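Local coordinates for protein putative aldolase (Bacteroides vulgatus ATCC 8482, PDB 3DXI) that is of unknown function but is classed as a putative aldolase and folds as a closed eight-stranded parallel beta/alpha barrel of the TIM-barrel type, at residues 169-174 with 204-209; 80-85 with 110-115; 5-10 with 27-32; 44-49 with 95-100; 271-276 with 281-286. One frame throughout, in Å; residues are numbered along the deposited sequence.

Interaction 1. Residues 169-174 with 204-209; sequences ITPKEV and SITAID
Glu173 OE1 is gripped twice by Thr170, and this clasp lies at the helix start from which Pro171 and Val174 meet Thr206 and Ala207. Thr170 N reaches Glu173 OE1 at 2.8 Å on the lone pair that points away from the other carboxylate oxygen; Thr170 OG1 comes to the same atom from above the carboxylate plane, 3.0 Å away. With Thr170 as N-cap and Glu173 three residues on, this makes the carboxylate half of a capping box. Across the contact there is no hydrogen bond. Pro171 CB lies 3.7 Å from Thr206 OG1, a hydroxyl already bonded to Ile202 O, while Thr206 CG2 rests against Pro171 O. One turn deeper, Val174 CG1, anti to its backbone N (chi1 175°), meets Ala207 CB at 4.0 Å. Phe191 of strand 189-192 underlies Val174, and Ile202 of the second subunit packs on Pro171. Two consecutive outer helices, 171-184 and 200-209, thus lie side by side, as in a beta/alpha barrel.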
# COMPACT_ATOMS: atom_id res chain seq x y z
N ILE A 169 -12.43 0.41 -3.02
CA ILE A 169 -13.03 -0.91 -2.83
C ILE A 169 -12.19 -1.74 -1.86
O ILE A 169 -10.96 -1.70 -1.89
CB ILE A 169 -13.18 -1.64 -4.20
CG1 ILE A 169 -14.27 -2.70 -4.10
CG2 ILE A 169 -11.86 -2.28 -4.61
CD1 ILE A 169 -15.65 -2.12 -3.98
N THR A 170 -12.85 -2.48 -0.97
CA THR A 170 -12.17 -3.31 0.02
C THR A 170 -12.19 -4.79 -0.37
O THR A 170 -12.98 -5.20 -1.22
CB THR A 170 -12.83 -3.16 1.41
OG1 THR A 170 -14.17 -3.65 1.35
CG2 THR A 170 -12.83 -1.71 1.84
N PRO A 171 -11.32 -5.61 0.24
CA PRO A 171 -11.24 -7.05 -0.05
C PRO A 171 -12.60 -7.75 0.05
O PRO A 171 -12.95 -8.56 -0.81
CB PRO A 171 -10.25 -7.56 0.99
CG PRO A 171 -9.35 -6.39 1.20
CD PRO A 171 -10.33 -5.24 1.27
N LYS A 172 -13.35 -7.46 1.11
CA LYS A 172 -14.66 -8.07 1.31
C LYS A 172 -15.58 -7.75 0.12
O LYS A 172 -16.24 -8.64 -0.40
CB LYS A 172 -15.32 -7.55 2.59
CG LYS A 172 -16.70 -8.14 2.86
CD LYS A 172 -17.32 -7.58 4.14
CE LYS A 172 -18.59 -8.34 4.51
NZ LYS A 172 -19.19 -7.92 5.81
N GLU A 173 -15.61 -6.49 -0.29
CA GLU A 173 -16.45 -6.08 -1.41
C GLU A 173 -16.04 -6.74 -2.72
O GLU A 173 -16.90 -7.08 -3.53
CB GLU A 173 -16.42 -4.56 -1.58
CG GLU A 173 -17.00 -3.83 -0.39
CD GLU A 173 -16.76 -2.35 -0.45
OE1 GLU A 173 -15.59 -1.94 -0.60
OE2 GLU A 173 -17.74 -1.58 -0.34
N VAL A 174 -14.73 -6.92 -2.92
CA VAL A 174 -14.24 -7.57 -4.14
C VAL A 174 -14.72 -9.01 -4.19
O VAL A 174 -15.16 -9.49 -5.25
CB VAL A 174 -12.68 -7.55 -4.22
CG1 VAL A 174 -12.22 -8.35 -5.44
CG2 VAL A 174 -12.18 -6.11 -4.31
N SER A 204 -6.36 -7.59 -5.10
CA SER A 204 -6.01 -8.48 -6.22
C SER A 204 -5.74 -9.90 -5.74
O SER A 204 -6.22 -10.87 -6.34
CB SER A 204 -4.80 -7.92 -6.97
OG SER A 204 -5.05 -6.60 -7.44
N ILE A 205 -4.98 -10.05 -4.66
CA ILE A 205 -4.69 -11.37 -4.14
C ILE A 205 -6.00 -12.04 -3.69
O ILE A 205 -6.17 -13.25 -3.86
CB ILE A 205 -3.71 -11.30 -2.95
CG1 ILE A 205 -2.38 -10.70 -3.41
CG2 ILE A 205 -3.48 -12.70 -2.37
CD1 ILE A 205 -1.69 -11.48 -4.52
N THR A 206 -6.91 -11.25 -3.14
CA THR A 206 -8.20 -11.75 -2.67
C THR A 206 -8.99 -12.32 -3.86
O THR A 206 -9.60 -13.39 -3.76
CB THR A 206 -9.02 -10.63 -1.98
OG1 THR A 206 -8.33 -10.20 -0.80
CG2 THR A 206 -10.40 -11.13 -1.59
N ALA A 207 -8.97 -11.59 -4.97
CA ALA A 207 -9.66 -12.01 -6.18
C ALA A 207 -8.98 -13.25 -6.75
O ALA A 207 -9.65 -14.23 -7.13
CB ALA A 207 -9.66 -10.88 -7.21
N ILE A 208 -7.65 -13.22 -6.79
CA ILE A 208 -6.89 -14.35 -7.31
C ILE A 208 -7.23 -15.64 -6.55
O ILE A 208 -7.53 -16.67 -7.16
CB ILE A 208 -5.36 -14.10 -7.22
CG1 ILE A 208 -4.95 -13.01 -8.22
CG2 ILE A 208 -4.58 -15.39 -7.49
CD1 ILE A 208 -3.49 -12.56 -8.15
N ASP A 209 -7.21 -15.57 -5.22
CA ASP A 209 -7.52 -16.75 -4.42
C ASP A 209 -8.96 -17.23 -4.57
O ASP A 209 -9.28 -18.36 -4.21
CB ASP A 209 -7.18 -16.50 -2.95
CG ASP A 209 -5.68 -16.38 -2.71
OD1 ASP A 209 -4.90 -16.84 -3.58
OD2 ASP A 209 -5.27 -15.83 -1.66

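Interaction 2. Residues 80-85 with 110-115; sequences LNEKNT and PQNIDR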
# COMPACT_ATOMS: atom_id res chain seq x y z
N LEU A 80 -10.66 1.26 -26.25
CA LEU A 80 -11.57 2.20 -26.90
C LEU A 80 -12.48 2.76 -25.81
O LEU A 80 -12.95 2.01 -24.95
CB LEU A 80 -12.44 1.50 -27.93
CG LEU A 80 -11.85 0.93 -29.22
CD1 LEU A 80 -12.95 0.23 -30.01
CD2 LEU A 80 -11.24 2.07 -30.04
N ASN A 81 -12.73 4.06 -25.84
CA ASN A 81 -13.64 4.68 -24.88
C ASN A 81 -15.05 4.57 -25.49
O ASN A 81 -15.34 5.20 -26.51
CB ASN A 81 -13.27 6.15 -24.65
CG ASN A 81 -12.00 6.32 -23.83
OD1 ASN A 81 -11.23 7.26 -24.04
ND2 ASN A 81 -11.77 5.42 -22.88
N GLU A 82 -15.91 3.77 -24.86
CA GLU A 82 -17.28 3.55 -25.33
C GLU A 82 -18.06 4.85 -25.60
O GLU A 82 -18.71 4.98 -26.63
CB GLU A 82 -18.03 2.69 -24.31
CG GLU A 82 -19.34 2.09 -24.80
CD GLU A 82 -20.47 3.09 -24.85
OE1 GLU A 82 -20.58 3.93 -23.92
OE2 GLU A 82 -21.27 3.04 -25.81
N LYS A 83 -17.98 5.80 -24.68
CA LYS A 83 -18.70 7.06 -24.83
C LYS A 83 -18.28 7.86 -26.07
O LYS A 83 -18.99 8.78 -26.48
CB LYS A 83 -18.51 7.94 -23.59
CG LYS A 83 -17.09 8.42 -23.38
CD LYS A 83 -17.00 9.32 -22.16
CE LYS A 83 -15.60 9.89 -22.00
NZ LYS A 83 -15.49 10.74 -20.78
N ASN A 84 -17.15 7.51 -26.66
CA ASN A 84 -16.65 8.22 -27.84
C ASN A 84 -16.70 7.36 -29.09
O ASN A 84 -16.23 7.77 -30.14
CB ASN A 84 -15.20 8.66 -27.65
CG ASN A 84 -15.03 9.65 -26.54
OD1 ASN A 84 -15.84 10.56 -26.38
ND2 ASN A 84 -13.95 9.51 -25.76
N THR A 85 -17.28 6.17 -28.99
CA THR A 85 -17.30 5.27 -30.14
C THR A 85 -18.68 4.73 -30.51
O THR A 85 -19.41 4.20 -29.67
CB THR A 85 -16.35 4.08 -29.89
OG1 THR A 85 -15.05 4.57 -29.56
CG2 THR A 85 -16.26 3.21 -31.12
N PRO A 110 -21.15 1.74 -16.52
CA PRO A 110 -22.27 0.80 -16.32
C PRO A 110 -23.63 1.29 -16.83
O PRO A 110 -24.50 0.49 -17.18
CB PRO A 110 -22.25 0.54 -14.81
CG PRO A 110 -21.58 1.76 -14.26
CD PRO A 110 -20.47 2.01 -15.25
N GLN A 111 -23.79 2.60 -16.86
CA GLN A 111 -25.02 3.24 -17.34
C GLN A 111 -25.25 2.95 -18.83
O GLN A 111 -26.40 2.93 -19.30
CB GLN A 111 -24.91 4.75 -17.11
CG GLN A 111 -25.93 5.60 -17.86
CD GLN A 111 -27.08 6.04 -16.99
OE1 GLN A 111 -26.89 6.49 -15.85
NE2 GLN A 111 -28.29 5.93 -17.52
N ASN A 112 -24.16 2.73 -19.56
CA ASN A 112 -24.21 2.47 -21.01
C ASN A 112 -23.86 1.03 -21.39
O ASN A 112 -23.43 0.77 -22.52
CB ASN A 112 -23.23 3.41 -21.71
CG ASN A 112 -23.47 4.86 -21.35
OD1 ASN A 112 -22.53 5.59 -21.03
ND2 ASN A 112 -24.72 5.28 -21.40
N ILE A 113 -24.05 0.09 -20.48
CA ILE A 113 -23.73 -1.31 -20.76
C ILE A 113 -24.44 -1.86 -22.00
O ILE A 113 -23.81 -2.53 -22.83
CB ILE A 113 -24.05 -2.21 -19.52
CG1 ILE A 113 -23.41 -3.59 -19.69
CG2 ILE A 113 -25.54 -2.32 -19.30
CD1 ILE A 113 -21.89 -3.55 -19.73
N ASP A 114 -25.73 -1.58 -22.15
CA ASP A 114 -26.47 -2.08 -23.31
C ASP A 114 -25.93 -1.54 -24.63
O ASP A 114 -25.87 -2.26 -25.62
CB ASP A 114 -27.96 -1.76 -23.20
CG ASP A 114 -28.68 -2.63 -22.17
OD1 ASP A 114 -28.36 -3.83 -22.06
OD2 ASP A 114 -29.58 -2.11 -21.47
N ARG A 115 -25.54 -0.27 -24.65
CA ARG A 115 -25.00 0.33 -25.87
C ARG A 115 -23.63 -0.28 -26.15
O ARG A 115 -23.24 -0.48 -27.30
CB ARG A 115 -24.87 1.85 -25.69
CG ARG A 115 -24.63 2.61 -26.98
CD ARG A 115 -23.85 3.88 -26.71
NE ARG A 115 -24.53 4.77 -25.78
CZ ARG A 115 -23.91 5.61 -24.96
NH1 ARG A 115 -22.58 5.69 -24.95
NH2 ARG A 115 -24.61 6.40 -24.17
O HOH W 1 -19.74 4.50 -21.38
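Glu82 and Arg115 form a salt bridge just past the C-terminal ends of two adjacent strands of the beta/alpha barrel, 75-81 and 103-108, the second of which leads into helix 113-124. The tight part surrounds the Glu82 carboxylate, whose chain sets out anti to the backbone N and bends at chi2 (-76°). Its OE1 takes Arg115 NH1 at 2.9 Å and also lies 3.5 Å from Asn112 CB. A water donates to Glu82 OE1 (2.7 Å) and to Asn112 OD1 (3.0 Å), joining the acid to the N-cap residue of helix 113-124. Asn112 CB in turn sits over the rim of one guanidinium face. Behind, the buried Glu82 side chain touches Ile106, Ile108 and Ala116. The other side is looser: Arg115 and Lys83 are largely exposed, and the extended lysine chain leads its amine away from helix 113-124. Lys83 comes nearest through its backbone, with CA 4.1 Å from Arg115 NH1, at the edge of the guanidinium.

Interaction 3. Residues 5-10 with 27-32; sequences ILDCTL and DAYILA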
# COMPACT_ATOMS: atom_id res chain seq x y z
N ILE A 5 -2.24 -12.32 -16.37
CA ILE A 5 -1.81 -11.04 -15.83
C ILE A 5 -1.65 -10.05 -16.98
O ILE A 5 -0.97 -10.33 -17.96
CB ILE A 5 -0.46 -11.20 -15.08
CG1 ILE A 5 -0.66 -12.13 -13.88
CG2 ILE A 5 0.05 -9.84 -14.61
CD1 ILE A 5 0.60 -12.44 -13.10
N LEU A 6 -2.32 -8.91 -16.86
CA LEU A 6 -2.28 -7.88 -17.89
C LEU A 6 -1.64 -6.59 -17.41
O LEU A 6 -2.02 -6.04 -16.37
CB LEU A 6 -3.70 -7.59 -18.40
CG LEU A 6 -3.88 -6.57 -19.53
CD1 LEU A 6 -5.20 -6.85 -20.26
CD2 LEU A 6 -3.88 -5.15 -18.96
N ASP A 7 -0.66 -6.10 -18.16
CA ASP A 7 0.00 -4.86 -17.82
C ASP A 7 -0.45 -3.77 -18.78
O ASP A 7 -0.43 -3.96 -20.01
CB ASP A 7 1.52 -5.03 -17.89
CG ASP A 7 2.26 -3.78 -17.48
OD1 ASP A 7 2.39 -2.86 -18.32
OD2 ASP A 7 2.71 -3.70 -16.32
N CYS A 8 -0.89 -2.64 -18.22
CA CYS A 8 -1.36 -1.53 -19.03
C CYS A 8 -0.59 -0.24 -18.77
O CYS A 8 -1.15 0.85 -18.85
CB CYS A 8 -2.86 -1.30 -18.80
SG CYS A 8 -3.38 -1.16 -17.06
N THR A 9 0.71 -0.37 -18.50
CA THR A 9 1.57 0.77 -18.22
C THR A 9 1.46 1.92 -19.24
O THR A 9 1.15 3.06 -18.87
CB THR A 9 3.05 0.34 -18.14
OG1 THR A 9 3.19 -0.72 -17.19
CG2 THR A 9 3.93 1.51 -17.72
N LEU A 10 1.70 1.63 -20.51
CA LEU A 10 1.65 2.67 -21.55
C LEU A 10 0.28 3.32 -21.77
O LEU A 10 0.20 4.53 -21.99
CB LEU A 10 2.15 2.11 -22.89
CG LEU A 10 3.58 1.54 -22.90
CD1 LEU A 10 3.94 1.12 -24.32
CD2 LEU A 10 4.56 2.59 -22.39
N ASP A 27 10.69 0.03 -26.55
CA ASP A 27 11.36 -1.24 -26.82
C ASP A 27 11.80 -1.94 -25.54
O ASP A 27 11.66 -3.16 -25.42
CB ASP A 27 12.58 -1.04 -27.72
CG ASP A 27 12.20 -0.81 -29.17
OD1 ASP A 27 11.04 -1.07 -29.53
OD2 ASP A 27 13.07 -0.37 -29.96
N ALA A 28 12.34 -1.18 -24.59
CA ALA A 28 12.77 -1.76 -23.33
C ALA A 28 11.54 -2.40 -22.66
O ALA A 28 11.60 -3.52 -22.16
CB ALA A 28 13.36 -0.67 -22.43
N TYR A 29 10.43 -1.67 -22.66
CA TYR A 29 9.18 -2.16 -22.07
C TYR A 29 8.74 -3.47 -22.74
O TYR A 29 8.60 -4.49 -22.08
CB TYR A 29 8.06 -1.11 -22.20
CG TYR A 29 6.68 -1.63 -21.85
CD1 TYR A 29 6.32 -1.87 -20.52
CD2 TYR A 29 5.73 -1.90 -22.84
CE1 TYR A 29 5.05 -2.36 -20.19
CE2 TYR A 29 4.46 -2.39 -22.53
CZ TYR A 29 4.13 -2.62 -21.20
OH TYR A 29 2.88 -3.09 -20.89
N ILE A 30 8.53 -3.43 -24.06
CA ILE A 30 8.09 -4.62 -24.79
C ILE A 30 8.99 -5.84 -24.55
O ILE A 30 8.50 -6.95 -24.33
CB ILE A 30 8.00 -4.35 -26.31
CG1 ILE A 30 6.94 -3.28 -26.59
CG2 ILE A 30 7.68 -5.64 -27.05
CD1 ILE A 30 5.50 -3.73 -26.34
N LEU A 31 10.31 -5.63 -24.58
CA LEU A 31 11.24 -6.74 -24.37
C LEU A 31 11.22 -7.27 -22.93
O LEU A 31 11.38 -8.47 -22.71
CB LEU A 31 12.65 -6.33 -24.77
CG LEU A 31 12.80 -6.06 -26.28
CD1 LEU A 31 14.19 -5.52 -26.58
CD2 LEU A 31 12.53 -7.34 -27.06
N ALA A 32 11.03 -6.38 -21.97
CA ALA A 32 10.98 -6.80 -20.57
C ALA A 32 9.73 -7.65 -20.37
O ALA A 32 9.77 -8.66 -19.67
CB ALA A 32 10.92 -5.58 -19.65
O HOH W 2 1.35 -0.93 -21.93
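A single carboxylate oxygen, Asp7 OD1, receives three donors inside a buried contact, one of them the phenol of Tyr29. Tyr29 OH donates to Asp7 OD1 at 2.6 Å, arriving on the side turned away from the other oxygen and 30° out of the carboxylate plane. Thr9 OG1 uses the syn lone pair of Asp7 OD1 at 2.5 Å, and Thr9 N descends on the same atom from above the plane at 3.0 Å, closing an Asx turn at the end of strand 4-7. The Thr9 hydroxyl also bonds to Ile219 N. Strand 4-7 is the first strand of the beta/alpha barrel, and helix 23-34, which lies between strands 4-7 and 40-45 in the chain, packs on the outside of the barrel, so the phenol spans from the helix to the strand end. Tyr29 CG stands anti to its backbone N (chi1 170°), which sends the ring out toward Asp7. The phenol oxygen is held from a second direction: a water donates to Tyr29 OH at 2.8 Å and accepts from Leu10 N at 2.9 Å. Leu10 covers one ring face, its CG 4.0 Å above the plane and offset toward the rim, with CD1 3.8 Å from Tyr29 CD2. Phe258 of helix 248-265 packs against both Thr9 and Tyr29, and Leu41 of strand 40-45 touches the tyrosine as well.

Interaction 4. Residues 44-49 with 95-100; sequences GYRNKP and LPIIGL
At the C-terminal end of barrel strand 40-45, Arg46 reaches over to the loop that follows helix 90-94 and lays its guanidinium against Ile97. Ile97 CG2 stands over the centre of one face, 3.7 Å from Arg46 CZ. Pro96 adds a second, oblique contact, its CB 3.9 Å from Arg46 NH2. Two bends in the arginine chain, at chi2 (-67°) and chi3 (-77°), carry the guanidinium over to Ile97 CG2; nearer the backbone, Arg46 CG lies 4.2 Å from Ile97 CD1. The hydrophobic cover leaves the N-H groups to backbone carbonyls: NE bonds to Leu93 O in helix 90-94 and NH1 to Thr60 O, with a weaker bond from NH2 to His92 O. In this beta/alpha barrel the arginine therefore ties the end of one strand to the helix that follows the neighbouring strand, 75-81, and to the segment ahead of helix 62-71. Ile78 and Leu80 of strand 75-81 pack along the Arg46 side chain, while Leu65 of helix 62-71 and Phe128 also touch the buried Ile97.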
# COMPACT_ATOMS: atom_id res chain seq x y z
N GLY A 44 -2.09 0.92 -25.57
CA GLY A 44 -2.62 2.24 -25.84
C GLY A 44 -4.06 2.29 -26.31
O GLY A 44 -4.77 1.29 -26.29
N TYR A 45 -4.47 3.47 -26.75
CA TYR A 45 -5.81 3.72 -27.24
C TYR A 45 -5.82 3.84 -28.76
O TYR A 45 -4.77 4.04 -29.39
CB TYR A 45 -6.34 5.05 -26.69
CG TYR A 45 -6.63 5.09 -25.21
CD1 TYR A 45 -7.88 4.70 -24.71
CD2 TYR A 45 -5.67 5.53 -24.29
CE1 TYR A 45 -8.17 4.75 -23.35
CE2 TYR A 45 -5.94 5.58 -22.92
CZ TYR A 45 -7.20 5.19 -22.46
OH TYR A 45 -7.49 5.23 -21.12
N ARG A 46 -7.01 3.71 -29.33
CA ARG A 46 -7.25 3.92 -30.75
C ARG A 46 -8.29 5.04 -30.60
O ARG A 46 -9.22 4.92 -29.81
CB ARG A 46 -7.85 2.68 -31.43
CG ARG A 46 -6.84 1.60 -31.81
CD ARG A 46 -5.87 2.04 -32.92
NE ARG A 46 -6.47 2.02 -34.26
CZ ARG A 46 -5.84 2.38 -35.37
NH1 ARG A 46 -4.57 2.78 -35.32
NH2 ARG A 46 -6.46 2.34 -36.54
N ASN A 47 -8.12 6.13 -31.33
CA ASN A 47 -9.04 7.26 -31.21
C ASN A 47 -9.31 7.96 -32.52
O ASN A 47 -8.57 7.81 -33.49
CB ASN A 47 -8.45 8.32 -30.27
CG ASN A 47 -8.96 8.22 -28.84
OD1 ASN A 47 -8.18 8.02 -27.91
ND2 ASN A 47 -10.26 8.39 -28.67
N LYS A 48 -10.38 8.74 -32.53
CA LYS A 48 -10.74 9.55 -33.68
C LYS A 48 -9.97 10.84 -33.39
O LYS A 48 -9.51 11.04 -32.27
CB LYS A 48 -12.25 9.80 -33.71
CG LYS A 48 -13.05 8.52 -33.99
CD LYS A 48 -14.56 8.77 -34.00
CE LYS A 48 -15.09 9.12 -32.62
NZ LYS A 48 -16.59 9.19 -32.61
N PRO A 49 -9.79 11.73 -34.38
CA PRO A 49 -9.05 12.97 -34.10
C PRO A 49 -9.57 13.74 -32.88
O PRO A 49 -10.74 14.12 -32.82
CB PRO A 49 -9.19 13.74 -35.40
CG PRO A 49 -9.20 12.64 -36.42
CD PRO A 49 -10.15 11.64 -35.80
N LEU A 95 -10.40 -1.83 -38.18
CA LEU A 95 -10.10 -2.53 -39.42
C LEU A 95 -8.60 -2.50 -39.77
O LEU A 95 -8.03 -3.52 -40.15
CB LEU A 95 -10.92 -1.93 -40.56
CG LEU A 95 -11.39 -2.87 -41.67
CD1 LEU A 95 -12.33 -3.92 -41.10
CD2 LEU A 95 -12.10 -2.05 -42.75
N PRO A 96 -7.95 -1.34 -39.62
CA PRO A 96 -6.52 -1.28 -39.95
C PRO A 96 -5.61 -2.12 -39.06
O PRO A 96 -4.47 -2.40 -39.43
CB PRO A 96 -6.19 0.21 -39.85
CG PRO A 96 -7.52 0.88 -40.15
CD PRO A 96 -8.49 0.01 -39.38
N ILE A 97 -6.09 -2.53 -37.89
CA ILE A 97 -5.25 -3.29 -36.97
C ILE A 97 -5.56 -4.77 -36.83
O ILE A 97 -5.07 -5.43 -35.91
CB ILE A 97 -5.26 -2.65 -35.55
CG1 ILE A 97 -6.63 -2.81 -34.90
CG2 ILE A 97 -4.89 -1.17 -35.63
CD1 ILE A 97 -6.73 -2.19 -33.51
N ILE A 98 -6.37 -5.32 -37.73
CA ILE A 98 -6.68 -6.74 -37.64
C ILE A 98 -5.37 -7.51 -37.75
O ILE A 98 -4.48 -7.13 -38.51
CB ILE A 98 -7.64 -7.19 -38.77
CG1 ILE A 98 -7.14 -6.66 -40.11
CG2 ILE A 98 -9.05 -6.67 -38.49
CD1 ILE A 98 -8.04 -7.01 -41.30
N GLY A 99 -5.24 -8.58 -36.97
CA GLY A 99 -4.02 -9.37 -37.01
C GLY A 99 -2.87 -8.80 -36.20
O GLY A 99 -1.93 -9.52 -35.86
N LEU A 100 -2.93 -7.51 -35.89
CA LEU A 100 -1.87 -6.87 -35.13
C LEU A 100 -2.21 -6.81 -33.64
O LEU A 100 -1.32 -6.84 -32.79
CB LEU A 100 -1.62 -5.46 -35.66
CG LEU A 100 -1.18 -5.37 -37.12
CD1 LEU A 100 -1.02 -3.92 -37.54
CD2 LEU A 100 0.13 -6.13 -37.31

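Interaction 5. Residues 271-276 with 281-286; sequences LPYMLS and IPQKEV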
# COMPACT_ATOMS: atom_id res chain seq x y z
N LEU A 271 -2.88 12.34 0.85
CA LEU A 271 -4.10 12.61 1.61
C LEU A 271 -5.31 12.95 0.76
O LEU A 271 -6.40 12.45 1.02
CB LEU A 271 -3.87 13.69 2.67
CG LEU A 271 -5.08 13.96 3.58
CD1 LEU A 271 -5.59 12.65 4.18
CD2 LEU A 271 -4.70 14.94 4.69
N PRO A 272 -5.15 13.81 -0.26
CA PRO A 272 -6.28 14.16 -1.13
C PRO A 272 -6.83 12.91 -1.84
O PRO A 272 -8.05 12.73 -1.95
CB PRO A 272 -5.68 15.15 -2.11
CG PRO A 272 -4.64 15.84 -1.28
CD PRO A 272 -4.00 14.69 -0.54
N TYR A 273 -5.92 12.07 -2.33
CA TYR A 273 -6.33 10.85 -3.03
C TYR A 273 -6.84 9.78 -2.07
O TYR A 273 -7.65 8.94 -2.46
CB TYR A 273 -5.19 10.30 -3.90
CG TYR A 273 -4.85 11.22 -5.05
CD1 TYR A 273 -5.85 11.89 -5.74
CD2 TYR A 273 -3.53 11.41 -5.46
CE1 TYR A 273 -5.55 12.74 -6.81
CE2 TYR A 273 -3.22 12.25 -6.53
CZ TYR A 273 -4.24 12.91 -7.20
OH TYR A 273 -3.97 13.74 -8.27
N MSE A 274 -6.38 9.81 -0.83
CA MSE A 274 -6.86 8.84 0.15
C MSE A 274 -8.31 9.22 0.45
O MSE A 274 -9.18 8.35 0.57
CB MSE A 274 -6.06 8.92 1.46
CG MSE A 274 -4.66 8.33 1.37
SE MSE A 274 -3.56 8.79 2.89
CE MSE A 274 -1.81 8.66 2.07
N LEU A 275 -8.56 10.52 0.59
CA LEU A 275 -9.89 11.02 0.89
C LEU A 275 -10.87 10.69 -0.23
O LEU A 275 -11.99 10.27 0.02
CB LEU A 275 -9.86 12.54 1.13
CG LEU A 275 -9.25 12.99 2.46
CD1 LEU A 275 -8.97 14.48 2.44
CD2 LEU A 275 -10.20 12.63 3.60
N SER A 276 -10.45 10.88 -1.48
CA SER A 276 -11.32 10.58 -2.61
C SER A 276 -11.60 9.08 -2.69
O SER A 276 -12.71 8.67 -3.01
CB SER A 276 -10.70 11.06 -3.93
OG SER A 276 -9.50 10.37 -4.25
N ILE A 281 -15.03 9.42 -4.35
CA ILE A 281 -15.11 10.70 -5.05
C ILE A 281 -14.02 10.61 -6.11
O ILE A 281 -12.90 10.20 -5.82
CB ILE A 281 -14.76 11.88 -4.12
CG1 ILE A 281 -15.68 11.88 -2.90
CG2 ILE A 281 -14.88 13.19 -4.88
CD1 ILE A 281 -15.40 13.03 -1.95
N PRO A 282 -14.34 10.98 -7.37
CA PRO A 282 -13.28 10.90 -8.38
C PRO A 282 -12.12 11.77 -7.90
O PRO A 282 -12.33 12.91 -7.46
CB PRO A 282 -13.97 11.44 -9.64
CG PRO A 282 -15.04 12.34 -9.09
CD PRO A 282 -15.57 11.55 -7.93
N GLN A 283 -10.90 11.24 -7.98
CA GLN A 283 -9.73 11.97 -7.51
C GLN A 283 -9.47 13.33 -8.16
O GLN A 283 -8.84 14.20 -7.54
CB GLN A 283 -8.46 11.09 -7.60
CG GLN A 283 -8.37 10.16 -8.80
CD GLN A 283 -7.10 9.29 -8.79
OE1 GLN A 283 -6.60 8.92 -7.73
NE2 GLN A 283 -6.60 8.96 -9.98
N LYS A 284 -9.94 13.54 -9.38
CA LYS A 284 -9.71 14.84 -10.01
C LYS A 284 -10.57 15.91 -9.37
O LYS A 284 -10.18 17.08 -9.31
CB LYS A 284 -9.98 14.79 -11.51
CG LYS A 284 -9.57 16.08 -12.21
CD LYS A 284 -9.75 16.01 -13.71
CE LYS A 284 -9.22 17.28 -14.38
NZ LYS A 284 -9.84 18.50 -13.79
N GLU A 285 -11.74 15.52 -8.89
CA GLU A 285 -12.64 16.47 -8.23
C GLU A 285 -11.95 16.95 -6.96
O GLU A 285 -11.76 18.16 -6.76
CB GLU A 285 -13.96 15.79 -7.86
CG GLU A 285 -15.19 16.64 -8.15
CD GLU A 285 -16.42 16.19 -7.38
OE1 GLU A 285 -16.62 14.96 -7.23
OE2 GLU A 285 -17.20 17.06 -6.95
N VAL A 286 -11.55 16.01 -6.11
CA VAL A 286 -10.91 16.34 -4.84
C VAL A 286 -9.61 17.12 -4.95
O VAL A 286 -9.44 18.13 -4.26
CB VAL A 286 -10.67 15.07 -3.99
CG1 VAL A 286 -9.95 15.43 -2.70
CG2 VAL A 286 -12.00 14.42 -3.66
O HOH W 3 -10.73 8.59 -5.94
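A short connection leads from helix 271-278 into helix 283-290 and brings the CA atoms of Ser276 and Ile281 to 4.5 Å. Ile281 N donates to Ser276 O at 2.8 Å, nearly straight (173°) and on a lone pair in the carbonyl plane. The Ser276 hydroxyl lies between its backbone N and carbonyl carbon (chi1 65°), from where it bonds to Tyr273 O at 2.9 Å from above that carbonyl plane. A water lies beside both Ser276 OG and Ile281 O. Val286 wedges its two methyls against the first helix: CG2 is 3.6 Å from Ser276 CB, and CG1 is 3.4 Å from Pro272 O. Gln283 CB presses on Tyr273 CD1 at 3.3 Å. The glutamine's OE1 lies over a face of the tyrosine ring, its amide plane 46° from the ring's; this amide also bonds to Arg224 O and Ala226 N. Leu271 and Leu275 reach the second subunit from the same helix. The contact thus joins two consecutive helices across a short turn, after the last barrel strand and beside the second subunit.

In the fold
Interaction 3 is wholly buried, whereas the other four are partly buried. Interactions 2, 3 and 4 all gather at C-terminal strand ends of the one parallel barrel; 2 and 4 touch directly, Leu80 and Asn81 meeting Arg46 and Tyr45 from neighbouring strands, and their segments alternate along the chain. Their chemistry shifts with place: a hydrogen-bonded phenol in the interior, a salt bridge with water near solvent, an arginine face on aliphatic carbon at the rim. Interaction 1 joins outer helices by van der Waals packing, with no hydrogen bond across, on the other side of the chain's centre from interaction 4. Interaction 5 pairs helices beyond the barrel strands through a backbone bond. Both 1 and 5 touch the second subunit.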